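PDB 5VF5: SM80.1 Vicilin from Solanum melongena, which probably serves as a 7S seed storage protein of the cupin superfamily, holding amino acids in reserve for germination, and is found here with bound copper. Local coordinates for residues Val10-Lys15 with Gln41-Ile46; Gly254-Tyr259 with Ile327-Thr332; Tyr259-Ser264 with Asn349-Leu354; Phe277-Pro282 with Val320-His325. One frame throughout, in Å; residues are numbered along the deposited sequence.

Contact 1. Residues Val10-Lys15 with Gln41-Ile46; sequences VPYLFK and QLLRGI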
loop_
_atom_site.group_PDB
_atom_site.type_symbol
_atom_site.label_atom_id
_atom_site.label_comp_id
_atom_site.label_asym_id
_atom_site.label_seq_id
_atom_site.Cartn_x
_atom_site.Cartn_y
_atom_site.Cartn_z
ATOM N N VAL A 10 5.613 19.821 -1.990
ATOM C CA VAL A 10 5.858 18.723 -2.956
ATOM C C VAL A 10 4.581 17.899 -2.983
ATOM O O VAL A 10 4.319 17.135 -2.033
ATOM C CB VAL A 10 7.036 17.817 -2.510
ATOM C CG1 VAL A 10 7.191 16.577 -3.389
ATOM C CG2 VAL A 10 8.320 18.619 -2.471
ATOM N N PRO A 11 3.796 18.018 -4.069
ATOM C CA PRO A 11 2.455 17.489 -4.039
ATOM C C PRO A 11 2.398 15.972 -4.027
ATOM O O PRO A 11 1.374 15.435 -3.636
ATOM C CB PRO A 11 1.826 18.027 -5.334
ATOM C CG PRO A 11 2.965 18.314 -6.219
ATOM C CD PRO A 11 4.016 18.834 -5.282
ATOM N N TYR A 12 3.489 15.329 -4.429
ATOM C CA TYR A 12 3.539 13.888 -4.470
ATOM C C TYR A 12 3.875 13.237 -3.141
ATOM O O TYR A 12 3.771 12.020 -2.997
ATOM C CB TYR A 12 4.584 13.470 -5.491
ATOM C CG TYR A 12 4.388 14.043 -6.866
ATOM C CD1 TYR A 12 3.228 13.838 -7.560
ATOM C CD2 TYR A 12 5.360 14.826 -7.455
ATOM C CE1 TYR A 12 3.023 14.397 -8.823
ATOM C CE2 TYR A 12 5.172 15.369 -8.712
ATOM C CZ TYR A 12 4.011 15.113 -9.397
ATOM O OH TYR A 12 3.810 15.664 -10.648
ATOM N N LEU A 13 4.344 14.004 -2.163
ATOM C CA LEU A 13 4.783 13.514 -0.875
ATOM C C LEU A 13 3.668 13.658 0.135
ATOM O O LEU A 13 3.100 14.758 0.277
ATOM C CB LEU A 13 5.977 14.342 -0.423
ATOM C CG LEU A 13 6.502 14.080 0.981
ATOM C CD1 LEU A 13 7.043 12.671 1.078
ATOM C CD2 LEU A 13 7.608 15.071 1.306
ATOM N N PHE A 14 3.376 12.581 0.861
ATOM C CA PHE A 14 2.318 12.562 1.878
ATOM C C PHE A 14 2.955 12.029 3.134
ATOM O O PHE A 14 3.168 10.825 3.303
ATOM C CB PHE A 14 1.139 11.696 1.461
ATOM C CG PHE A 14 0.402 12.196 0.241
ATOM C CD1 PHE A 14 0.897 12.015 -1.013
ATOM C CD2 PHE A 14 -0.798 12.902 0.375
ATOM C CE1 PHE A 14 0.246 12.524 -2.139
ATOM C CE2 PHE A 14 -1.478 13.370 -0.742
ATOM C CZ PHE A 14 -0.944 13.206 -2.006
ATOM N N LYS A 15 3.322 12.927 4.025
ATOM C CA LYS A 15 3.932 12.533 5.268
ATOM C C LYS A 15 2.969 11.677 6.130
ATOM O O LYS A 15 1.742 11.833 6.063
ATOM C CB LYS A 15 4.406 13.764 6.024
ATOM C CG LYS A 15 5.538 14.495 5.305
ATOM C CD LYS A 15 6.851 13.749 5.331
ATOM C CE LYS A 15 7.335 13.631 6.747
ATOM N NZ LYS A 15 8.610 12.877 6.834
ATOM N N GLN A 41 -4.429 18.818 -8.305
ATOM C CA GLN A 41 -5.089 18.188 -9.425
ATOM C C GLN A 41 -4.146 17.344 -10.236
ATOM O O GLN A 41 -4.634 16.609 -11.083
ATOM C CB GLN A 41 -5.766 19.251 -10.290
ATOM C CG GLN A 41 -6.936 19.929 -9.571
ATOM C CD GLN A 41 -8.039 18.951 -9.194
ATOM O OE1 GLN A 41 -8.699 18.402 -10.063
ATOM N NE2 GLN A 41 -8.226 18.710 -7.894
ATOM N N LEU A 42 -2.823 17.376 -9.950
ATOM C CA LEU A 42 -1.875 16.518 -10.677
ATOM C C LEU A 42 -2.160 15.056 -10.411
ATOM O O LEU A 42 -1.743 14.188 -11.200
ATOM C CB LEU A 42 -0.433 16.796 -10.273
ATOM C CG LEU A 42 0.081 18.164 -10.728
ATOM C CD1 LEU A 42 1.367 18.445 -10.002
ATOM C CD2 LEU A 42 0.319 18.182 -12.229
ATOM N N LEU A 43 -2.819 14.765 -9.287
ATOM C CA LEU A 43 -3.178 13.399 -8.907
ATOM C C LEU A 43 -4.605 12.972 -9.279
ATOM O O LEU A 43 -5.056 11.901 -8.845
ATOM C CB LEU A 43 -2.912 13.234 -7.417
ATOM C CG LEU A 43 -1.430 13.428 -7.071
ATOM C CD1 LEU A 43 -1.195 13.166 -5.606
ATOM C CD2 LEU A 43 -0.489 12.526 -7.859
ATOM N N ARG A 44 -5.263 13.725 -10.155
ATOM C CA ARG A 44 -6.617 13.375 -10.615
ATOM C C ARG A 44 -6.745 11.965 -11.256
ATOM O O ARG A 44 -7.787 11.289 -11.247
ATOM C CB ARG A 44 -7.144 14.404 -11.611
ATOM C CG ARG A 44 -8.137 15.425 -11.116
ATOM C CD ARG A 44 -8.642 16.282 -12.288
ATOM N NE ARG A 44 -9.716 15.638 -13.032
ATOM C CZ ARG A 44 -10.059 15.874 -14.302
ATOM N NH1 ARG A 44 -9.397 16.745 -15.058
ATOM N NH2 ARG A 44 -11.057 15.176 -14.844
ATOM N N GLY A 45 -5.629 11.547 -11.856
ATOM C CA GLY A 45 -5.567 10.223 -12.499
ATOM C C GLY A 45 -5.699 9.041 -11.559
ATOM O O GLY A 45 -5.951 7.927 -11.996
ATOM N N ILE A 46 -5.531 9.280 -10.251
ATOM C CA ILE A 46 -5.688 8.257 -9.230
ATOM C C ILE A 46 -6.739 8.626 -8.189
ATOM O O ILE A 46 -6.735 8.062 -7.097
ATOM C CB ILE A 46 -4.340 7.874 -8.590
ATOM C CG1 ILE A 46 -3.707 9.028 -7.804
ATOM C CG2 ILE A 46 -3.419 7.317 -9.651
ATOM C CD1 ILE A 46 -2.508 8.589 -6.960
#

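Contact 2. Residues Gly254-Tyr259 with Ile327-Thr332; sequences GMVLPY and ITFIAT. With ACT (acetate ion), chain C.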
loop_
_atom_site.group_PDB
_atom_site.type_symbol
_atom_site.label_atom_id
_atom_site.label_comp_id
_atom_site.label_asym_id
_atom_site.label_seq_id
_atom_site.Cartn_x
_atom_site.Cartn_y
_atom_site.Cartn_z
ATOM N N GLY A 254 22.932 1.561 0.019
ATOM C CA GLY A 254 22.612 1.355 -1.375
ATOM C C GLY A 254 21.728 2.416 -1.957
ATOM O O GLY A 254 21.233 3.310 -1.254
ATOM N N MET A 255 21.514 2.275 -3.265
ATOM C CA MET A 255 20.561 3.106 -4.001
ATOM C C MET A 255 19.957 2.271 -5.095
ATOM O O MET A 255 20.568 1.340 -5.575
ATOM C CB MET A 255 21.207 4.349 -4.602
ATOM C CG MET A 255 22.261 4.048 -5.656
ATOM S SD MET A 255 23.064 5.503 -6.378
ATOM C CE MET A 255 21.751 6.233 -7.325
ATOM N N VAL A 256 18.730 2.598 -5.488
ATOM C CA VAL A 256 18.168 2.075 -6.725
ATOM C C VAL A 256 18.580 3.016 -7.834
ATOM O O VAL A 256 18.487 4.256 -7.694
ATOM C CB VAL A 256 16.641 1.839 -6.659
ATOM C CG1 VAL A 256 15.824 3.100 -6.425
ATOM C CG2 VAL A 256 16.184 1.117 -7.931
ATOM N N LEU A 257 19.124 2.476 -8.912
ATOM C CA LEU A 257 19.513 3.310 -10.038
ATOM C C LEU A 257 18.277 4.050 -10.598
ATOM O O LEU A 257 17.160 3.518 -10.541
ATOM C CB LEU A 257 20.163 2.459 -11.119
ATOM C CG LEU A 257 21.569 1.975 -10.732
ATOM C CD1 LEU A 257 22.082 1.033 -11.792
ATOM C CD2 LEU A 257 22.550 3.120 -10.598
ATOM N N PRO A 258 18.468 5.274 -11.126
ATOM C CA PRO A 258 17.325 5.977 -11.674
ATOM C C PRO A 258 16.547 5.122 -12.675
ATOM O O PRO A 258 17.138 4.407 -13.526
ATOM C CB PRO A 258 17.944 7.218 -12.305
ATOM C CG PRO A 258 19.231 7.450 -11.527
ATOM C CD PRO A 258 19.719 6.043 -11.268
ATOM N N TYR A 259 15.221 5.173 -12.562
ATOM C CA TYR A 259 14.370 4.424 -13.472
ATOM C C TYR A 259 13.043 5.141 -13.607
ATOM O O TYR A 259 12.757 6.129 -12.904
ATOM C CB TYR A 259 14.119 3.011 -12.912
ATOM C CG TYR A 259 13.215 3.006 -11.685
ATOM C CD1 TYR A 259 13.743 3.188 -10.399
ATOM C CD2 TYR A 259 11.844 2.869 -11.803
ATOM C CE1 TYR A 259 12.918 3.206 -9.270
ATOM C CE2 TYR A 259 11.013 2.902 -10.676
ATOM C CZ TYR A 259 11.552 3.083 -9.420
ATOM O OH TYR A 259 10.749 3.064 -8.293
ATOM N N ILE A 327 12.941 8.530 -11.339
ATOM C CA ILE A 327 13.055 8.542 -9.886
ATOM C C ILE A 327 14.249 7.725 -9.442
ATOM O O ILE A 327 14.573 6.712 -10.050
ATOM C CB ILE A 327 11.731 7.995 -9.257
ATOM C CG1 ILE A 327 11.756 7.912 -7.745
ATOM C CG2 ILE A 327 11.396 6.604 -9.773
ATOM C CD1 ILE A 327 11.153 9.042 -7.067
ATOM N N THR A 328 14.824 8.115 -8.322
ATOM C CA THR A 328 15.834 7.350 -7.600
ATOM C C THR A 328 15.586 7.491 -6.117
ATOM O O THR A 328 15.078 8.527 -5.635
ATOM C CB THR A 328 17.277 7.767 -7.986
ATOM O OG1 THR A 328 18.230 6.921 -7.346
ATOM C CG2 THR A 328 17.562 9.187 -7.574
ATOM N N PHE A 329 15.965 6.468 -5.388
ATOM C CA PHE A 329 15.956 6.438 -3.918
ATOM C C PHE A 329 17.349 6.036 -3.449
ATOM O O PHE A 329 17.917 5.081 -3.962
ATOM C CB PHE A 329 14.973 5.428 -3.357
ATOM C CG PHE A 329 13.546 5.647 -3.751
ATOM C CD1 PHE A 329 13.033 5.077 -4.901
ATOM C CD2 PHE A 329 12.690 6.392 -2.954
ATOM C CE1 PHE A 329 11.691 5.250 -5.248
ATOM C CE2 PHE A 329 11.367 6.573 -3.278
ATOM C CZ PHE A 329 10.860 6.008 -4.434
ATOM N N ILE A 330 17.833 6.704 -2.412
ATOM C CA ILE A 330 19.142 6.484 -1.844
ATOM C C ILE A 330 18.891 6.205 -0.335
ATOM O O ILE A 330 18.409 7.069 0.406
ATOM C CB ILE A 330 20.054 7.730 -1.966
ATOM C CG1 ILE A 330 20.318 8.060 -3.441
ATOM C CG2 ILE A 330 21.362 7.467 -1.254
ATOM C CD1 ILE A 330 19.303 9.028 -4.020
ATOM N N ALA A 331 19.185 4.994 0.093
ATOM C CA ALA A 331 19.089 4.608 1.482
ATOM C C ALA A 331 20.046 5.413 2.315
ATOM O O ALA A 331 21.185 5.706 1.919
ATOM C CB ALA A 331 19.338 3.123 1.649
ATOM N N THR A 332 19.562 5.869 3.452
ATOM C CA THR A 332 20.406 6.703 4.262
ATOM C C THR A 332 20.723 5.899 5.513
ATOM O O THR A 332 19.859 5.710 6.365
ATOM C CB THR A 332 19.869 8.173 4.369
ATOM O OG1 THR A 332 18.525 8.274 4.846
ATOM C CG2 THR A 332 19.978 8.933 2.953
HETATM C C ACT C . 7.976 1.018 -8.024
HETATM O O ACT C . 7.353 -0.004 -8.449
HETATM O OXT ACT C . 8.384 1.887 -8.827
HETATM C CH3 ACT C . 8.289 1.231 -6.563
#

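Contact 3. Residues Tyr259-Ser264 with Asn349-Leu354; sequences YYNSRS and NRKNFL. With ACT (acetate ion), chain C.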
loop_
_atom_site.group_PDB
_atom_site.type_symbol
_atom_site.label_atom_id
_atom_site.label_comp_id
_atom_site.label_asym_id
_atom_site.label_seq_id
_atom_site.Cartn_x
_atom_site.Cartn_y
_atom_site.Cartn_z
ATOM N N TYR A 259 15.221 5.173 -12.562
ATOM C CA TYR A 259 14.370 4.424 -13.472
ATOM C C TYR A 259 13.043 5.141 -13.607
ATOM O O TYR A 259 12.757 6.129 -12.904
ATOM C CB TYR A 259 14.119 3.011 -12.912
ATOM C CG TYR A 259 13.215 3.006 -11.685
ATOM C CD1 TYR A 259 13.743 3.188 -10.399
ATOM C CD2 TYR A 259 11.844 2.869 -11.803
ATOM C CE1 TYR A 259 12.918 3.206 -9.270
ATOM C CE2 TYR A 259 11.013 2.902 -10.676
ATOM C CZ TYR A 259 11.552 3.083 -9.420
ATOM O OH TYR A 259 10.749 3.064 -8.293
ATOM N N TYR A 260 12.215 4.681 -14.523
ATOM C CA TYR A 260 10.816 5.109 -14.556
ATOM C C TYR A 260 9.903 3.936 -14.874
ATOM O O TYR A 260 10.332 2.921 -15.464
ATOM C CB TYR A 260 10.574 6.298 -15.538
ATOM C CG TYR A 260 10.758 5.955 -17.008
ATOM C CD1 TYR A 260 11.994 6.050 -17.651
ATOM C CD2 TYR A 260 9.695 5.509 -17.763
ATOM C CE1 TYR A 260 12.138 5.730 -18.993
ATOM C CE2 TYR A 260 9.841 5.210 -19.113
ATOM C CZ TYR A 260 11.078 5.306 -19.717
ATOM O OH TYR A 260 11.277 4.997 -21.041
ATOM N N ASN A 261 8.646 4.060 -14.473
ATOM C CA ASN A 261 7.589 3.114 -14.842
ATOM C C ASN A 261 6.906 3.602 -16.106
ATOM O O ASN A 261 6.543 4.758 -16.228
ATOM C CB ASN A 261 6.587 3.017 -13.713
ATOM C CG ASN A 261 7.139 2.271 -12.538
ATOM O OD1 ASN A 261 7.473 1.085 -12.674
ATOM N ND2 ASN A 261 7.253 2.943 -11.387
ATOM N N SER A 262 6.710 2.705 -17.056
ATOM C CA SER A 262 6.167 3.075 -18.341
ATOM C C SER A 262 4.754 3.616 -18.304
ATOM O O SER A 262 4.446 4.551 -19.009
ATOM C CB SER A 262 6.282 1.901 -19.320
ATOM O OG SER A 262 5.429 0.828 -18.965
ATOM N N ARG A 263 3.885 2.990 -17.509
ATOM C CA ARG A 263 2.476 3.419 -17.446
ATOM C C ARG A 263 1.825 3.464 -16.084
ATOM O O ARG A 263 0.804 4.124 -15.942
ATOM C CB ARG A 263 1.613 2.627 -18.384
ATOM C CG ARG A 263 1.537 1.200 -18.115
ATOM C CD ARG A 263 0.401 0.597 -18.991
ATOM N NE ARG A 263 -0.958 0.762 -18.481
ATOM C CZ ARG A 263 -1.955 1.513 -18.957
ATOM N NH1 ARG A 263 -1.790 2.376 -19.975
ATOM N NH2 ARG A 263 -3.145 1.452 -18.360
ATOM N N SER A 264 2.438 2.826 -15.085
ATOM C CA SER A 264 1.820 2.675 -13.804
ATOM C C SER A 264 2.259 3.742 -12.830
ATOM O O SER A 264 3.437 3.955 -12.653
ATOM C CB SER A 264 2.106 1.281 -13.250
ATOM O OG SER A 264 1.561 1.068 -11.945
ATOM N N ASN A 349 2.711 -2.519 -17.535
ATOM C CA ASN A 349 3.785 -1.669 -17.008
ATOM C C ASN A 349 5.144 -2.342 -17.107
ATOM O O ASN A 349 5.287 -3.543 -16.796
ATOM C CB ASN A 349 3.553 -1.310 -15.558
ATOM C CG ASN A 349 4.578 -0.286 -15.049
ATOM O OD1 ASN A 349 4.600 0.873 -15.514
ATOM N ND2 ASN A 349 5.456 -0.719 -14.109
ATOM N N ARG A 350 6.143 -1.562 -17.495
ATOM C CA ARG A 350 7.511 -2.028 -17.454
ATOM C C ARG A 350 8.407 -0.978 -16.780
ATOM O O ARG A 350 8.185 0.252 -16.878
ATOM C CB ARG A 350 8.007 -2.420 -18.840
ATOM C CG ARG A 350 7.179 -3.512 -19.523
ATOM C CD ARG A 350 7.291 -4.882 -18.851
ATOM N NE ARG A 350 6.608 -5.955 -19.607
ATOM C CZ ARG A 350 5.345 -6.325 -19.433
ATOM N NH1 ARG A 350 4.582 -5.758 -18.493
ATOM N NH2 ARG A 350 4.857 -7.303 -20.190
ATOM N N LYS A 351 9.376 -1.493 -16.028
ATOM C CA LYS A 351 10.454 -0.708 -15.447
ATOM C C LYS A 351 11.496 -0.442 -16.507
ATOM O O LYS A 351 11.916 -1.362 -17.220
ATOM C CB LYS A 351 11.160 -1.424 -14.310
ATOM C CG LYS A 351 10.349 -1.609 -13.082
ATOM C CD LYS A 351 10.743 -0.616 -12.070
ATOM C CE LYS A 351 10.025 -0.714 -10.728
ATOM N NZ LYS A 351 8.539 -0.714 -10.866
ATOM N N ASN A 352 11.904 0.810 -16.625
ATOM C CA ASN A 352 12.928 1.259 -17.554
ATOM C C ASN A 352 14.052 1.880 -16.764
ATOM O O ASN A 352 13.903 3.009 -16.226
ATOM C CB ASN A 352 12.349 2.329 -18.477
ATOM C CG ASN A 352 11.325 1.776 -19.438
ATOM O OD1 ASN A 352 11.630 1.512 -20.594
ATOM N ND2 ASN A 352 10.106 1.566 -18.947
ATOM N N PHE A 353 15.198 1.211 -16.670
ATOM C CA PHE A 353 16.330 1.740 -15.937
ATOM C C PHE A 353 17.128 2.665 -16.829
ATOM O O PHE A 353 17.195 2.496 -18.042
ATOM C CB PHE A 353 17.200 0.589 -15.401
ATOM C CG PHE A 353 16.605 -0.039 -14.191
ATOM C CD1 PHE A 353 15.651 -1.055 -14.303
ATOM C CD2 PHE A 353 16.891 0.474 -12.926
ATOM C CE1 PHE A 353 15.058 -1.591 -13.180
ATOM C CE2 PHE A 353 16.258 -0.039 -11.805
ATOM C CZ PHE A 353 15.354 -1.072 -11.943
ATOM N N LEU A 354 17.656 3.717 -16.200
ATOM C CA LEU A 354 18.299 4.814 -16.899
ATOM C C LEU A 354 19.821 4.835 -16.756
ATOM O O LEU A 354 20.491 5.706 -17.340
ATOM C CB LEU A 354 17.701 6.112 -16.377
ATOM C CG LEU A 354 16.204 6.248 -16.667
ATOM C CD1 LEU A 354 15.606 7.365 -15.801
ATOM C CD2 LEU A 354 15.960 6.507 -18.125
HETATM C C ACT C . 7.976 1.018 -8.024
HETATM O O ACT C . 7.353 -0.004 -8.449
HETATM O OXT ACT C . 8.384 1.887 -8.827
HETATM C CH3 ACT C . 8.289 1.231 -6.563
#

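Contact 4. Residues Phe277-Pro282 with Val320-His325; sequences FEMACP and VIPAGH. With CU (copper (II) ion), chain D.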
loop_
_atom_site.group_PDB
_atom_site.type_symbol
_atom_site.label_atom_id
_atom_site.label_comp_id
_atom_site.label_asym_id
_atom_site.label_seq_id
_atom_site.Cartn_x
_atom_site.Cartn_y
_atom_site.Cartn_z
ATOM N N PHE A 277 15.013 10.829 -1.861
ATOM C CA PHE A 277 14.560 10.620 -3.208
ATOM C C PHE A 277 14.815 11.812 -4.081
ATOM O O PHE A 277 14.783 12.958 -3.598
ATOM C CB PHE A 277 13.092 10.207 -3.258
ATOM C CG PHE A 277 12.118 11.295 -2.896
ATOM C CD1 PHE A 277 11.609 12.121 -3.892
ATOM C CD2 PHE A 277 11.679 11.474 -1.594
ATOM C CE1 PHE A 277 10.685 13.114 -3.590
ATOM C CE2 PHE A 277 10.780 12.480 -1.279
ATOM C CZ PHE A 277 10.301 13.312 -2.283
ATOM N N GLU A 278 14.977 11.589 -5.369
ATOM C CA GLU A 278 15.013 12.658 -6.367
ATOM C C GLU A 278 14.181 12.189 -7.546
ATOM O O GLU A 278 14.352 11.046 -8.002
ATOM C CB GLU A 278 16.417 12.967 -6.850
ATOM C CG GLU A 278 17.334 13.428 -5.743
ATOM C CD GLU A 278 18.624 14.059 -6.245
ATOM O OE1 GLU A 278 18.961 13.881 -7.454
ATOM O OE2 GLU A 278 19.304 14.753 -5.410
ATOM N N MET A 279 13.273 12.999 -8.009
ATOM C CA MET A 279 12.379 12.749 -9.109
ATOM C C MET A 279 12.528 13.899 -10.101
ATOM O O MET A 279 12.758 15.059 -9.696
ATOM C CB MET A 279 10.927 12.623 -8.601
ATOM C CG MET A 279 9.921 12.107 -9.624
ATOM S SD MET A 279 8.404 11.405 -8.937
ATOM C CE MET A 279 7.755 12.866 -8.166
ATOM N N ALA A 280 12.347 13.604 -11.386
ATOM C CA ALA A 280 12.310 14.604 -12.455
ATOM C C ALA A 280 10.874 14.808 -12.866
ATOM O O ALA A 280 10.237 13.849 -13.319
ATOM C CB ALA A 280 13.136 14.144 -13.633
ATOM N N CYS A 281 10.333 16.017 -12.703
ATOM C CA CYS A 281 8.914 16.269 -13.038
ATOM C C CYS A 281 8.787 17.383 -14.058
ATOM O O CYS A 281 9.181 18.487 -13.757
ATOM C CB CYS A 281 8.101 16.646 -11.803
ATOM S SG CYS A 281 6.336 16.985 -12.110
ATOM N N PRO A 282 8.208 17.145 -15.247
ATOM C CA PRO A 282 8.050 18.309 -16.150
ATOM C C PRO A 282 6.861 19.216 -15.870
ATOM O O PRO A 282 6.827 20.366 -16.373
ATOM C CB PRO A 282 7.907 17.672 -17.529
ATOM C CG PRO A 282 7.425 16.297 -17.263
ATOM C CD PRO A 282 8.070 15.882 -15.980
ATOM N N VAL A 320 3.936 9.390 -4.083
ATOM C CA VAL A 320 3.281 8.999 -5.314
ATOM C C VAL A 320 4.296 9.260 -6.447
ATOM O O VAL A 320 4.791 10.376 -6.597
ATOM C CB VAL A 320 1.981 9.777 -5.542
ATOM C CG1 VAL A 320 1.416 9.458 -6.914
ATOM C CG2 VAL A 320 0.986 9.480 -4.424
ATOM N N ILE A 321 4.578 8.230 -7.230
ATOM C CA ILE A 321 5.450 8.359 -8.387
ATOM C C ILE A 321 4.545 8.298 -9.625
ATOM O O ILE A 321 4.110 7.177 -10.008
ATOM C CB ILE A 321 6.488 7.211 -8.485
ATOM C CG1 ILE A 321 7.185 6.932 -7.120
ATOM C CG2 ILE A 321 7.487 7.568 -9.608
ATOM C CD1 ILE A 321 8.014 5.668 -7.169
ATOM N N PRO A 322 4.284 9.434 -10.285
ATOM C CA PRO A 322 3.477 9.353 -11.498
ATOM C C PRO A 322 4.204 8.542 -12.594
ATOM O O PRO A 322 5.447 8.501 -12.633
ATOM C CB PRO A 322 3.334 10.815 -11.924
ATOM C CG PRO A 322 3.652 11.593 -10.722
ATOM C CD PRO A 322 4.633 10.816 -9.928
ATOM N N ALA A 323 3.428 7.940 -13.498
ATOM C CA ALA A 323 3.995 7.210 -14.581
ATOM C C ALA A 323 4.917 8.083 -15.442
ATOM O O ALA A 323 4.713 9.303 -15.595
ATOM C CB ALA A 323 2.912 6.619 -15.459
ATOM N N GLY A 324 6.014 7.479 -15.912
ATOM C CA GLY A 324 6.941 8.147 -16.808
ATOM C C GLY A 324 7.967 9.009 -16.120
ATOM O O GLY A 324 8.917 9.447 -16.748
ATOM N N HIS A 325 7.807 9.234 -14.826
ATOM C CA HIS A 325 8.692 10.144 -14.108
ATOM C C HIS A 325 9.946 9.440 -13.622
ATOM O O HIS A 325 9.849 8.501 -12.846
ATOM C CB HIS A 325 7.974 10.751 -12.913
ATOM C CG HIS A 325 6.963 11.802 -13.266
ATOM N ND1 HIS A 325 5.969 11.590 -14.200
ATOM C CD2 HIS A 325 6.746 13.039 -12.755
ATOM C CE1 HIS A 325 5.210 12.666 -14.271
ATOM N NE2 HIS A 325 5.655 13.554 -13.405
HETATM CU CU CU D . 5.372 15.531 -13.531
#

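Contact 1. Residues Val10-Lys15 with Gln41-Ile46
L42 brings its CD1 methyl up to P11 and Y12 together: the methyl lies 4.1 Å from CG of P11 and 3.8 Å from OH of Y12, with the L42 and Y12 side chains crossing at about a right angle. A leucine suits this outer margin because one branch can touch a prolyl ring and a phenol end at once. L43, the next residue along, goes deeper and shares its fork between two aromatic rings. With CG anti to the carbonyl carbon (chi1 -62°), CD1 meets the rim of F14, in the ring plane and 3.6 Å from CZ of F14, while CD2 of L43 comes to the rim of the Y12 ring, 4.0 Å from its CD1. Across from them, a type I turn from V10 to L13 places P11 and Y12 at its corners, and proline's restricted phi suits the first of these. F14 follows on strand 13-14, its ring also held edge-to-face by F36, and V320 of strand 318-321 touches both F14 and L43. No hydrogen bond joins the two segments; apolar packing and buried hydrophobic surface hold them together, and the leucines flank a phenol whose side chain comes within about 3 Å of the copper ion.

Contact 2. Residues Gly254-Tyr259 with Ile327-Thr332
I327 lays its CG2 methyl over one face of the Y259 ring, 3.8 Å from the centroid, the two side chains leaving the sheet together. Two backbone bonds hold this pairing, Y259 N to I327 O at 3.0 Å and I327 N to Y259 O at 2.9 Å. V256 CG1 touches the edge of the F329 ring, 3.7 Å from its CD1, and OH of Y259 reaches the same ring's edge. The strands run antiparallel as part of the cupin beta-barrel, but 254-259 spends one more residue than its partner between the bonded ends, as in a beta bulge. At the bulge F329 N does not reach V256 O and stays buried without a partner; OG1 of T328, anti to the backbone N (chi1 -175°), takes its place, donating to V256 O at 2.7 Å, almost straight onto the carbonyl. The opposite face carries M255 and I330; in the modelled conformer of I330, one of two, CG1 lies 4.0 Å from CB of M255. Further out, strand 275-281 flanks 327-331, L319 packs against I327 and F329, I321 against Y259 and I327, and the phenol hydroxyl donates to an acetate, probably a crystallisation additive, that R266 also binds.

Contact 3. Residues Tyr259-Ser264 with Asn349-Leu354
Y260 lays its ring against the side chain of N352, whose modelled conformer, one of two, stacks its amide plane within 3° of the ring plane; CB of N352 sits over the same face, 3.4 Å from CE1 of Y260. L354 adds a methyl, CD2, at the edge of that ring. Y260 and N352 form a hydrogen-bonded antiparallel pair, closed by two reciprocal backbone bonds. The opposite face of the sheet is polar toward one end. There N261 OD1 accepts two donors: NZ of K351 at 2.8 Å, in the carbonyl plane on a lone pair, and ND2 of N349 at 3.1 Å from above that plane. ND2 of N261 turns to the acetate OXT at 3.0 Å in a nearly straight bond (170°), and K351 NZ, brought round by bends at chi2 and chi4, grips the other acetate oxygen. Asparagine suits both places because one amide can accept and donate at once. N349 uses its OD1 to receive R263 N at 3.0 Å and S264 N at 2.9 Å, which fixes the chain as it leaves the strand, while S262 OG receives R350 N. At the other end F353 offers its ring face to CB of Y259, 4.0 Å from the centroid. Strand 351-353 thus runs antiparallel beside 254-261; F353 meets the rings of F220 and Y391 edge-to-face, S264 OG bonds I344 O at the end of strand 337-344, and R266 of strand 265-272 backs the polar side chains and the acetate.

Contact 4. Residues Phe277-Pro282 with Val320-His325
With SG of C281 anti to its backbone N (chi1 180°) and CG of H325 anti to its carbonyl carbon (chi1 -74°), the cysteine sulfur and the imidazole converge from two separate segments on one copper ion. NE2 of H325 binds the metal at 2.0 Å and SG of C281 at 2.2 Å; the sulfur lies at the edge of the imidazole, 3.7 Å from NE2. H283 completes the site, its ring nearly parallel to that of H325. The ring of H325 is pinned at both nitrogens, NE2 by copper and ND1 by its bond to A323 O, 3.0 Å, inside the type II turn from P322 to H325. G324 suits that turn, where phi is positive, and P322 covers one ring face with CB, 3.5 Å above the plane. Further from the metal, the modelled conformer of M279, one of two, lets SD rest 3.9 Å from CD of P322 and 4.0 Å from CG2 of I321, and Y12 packs against both M279 and P322. A flexible, polarisable thioether suits so irregular a wall. With the proton on ND1, NE2 can offer its lone pair to copper, and the cysteine probably binds as a thiolate.

In the fold
From the N terminus, contact 1 comes first: it closes a short loop of 25 residues by bringing 41-46 back to 10-15, and it is complete before the others begin. The remaining three lie in the second cupin region. Contact 2 closes a loop of 67 residues and contact 3 one of 84, bringing strand 351-353 alongside 254-261 on the side away from 327-331; Y259 is common to both, and the two loops cross. Contact 4 lies within both, pulling strand 275-281 toward the end of 318-321, and T328 N to E278 O links it to contact 2. Contact 1 rejoins the others through Y12, whose carbonyl bonds V320 N, tying the N-terminal arm to the copper end of the barrel.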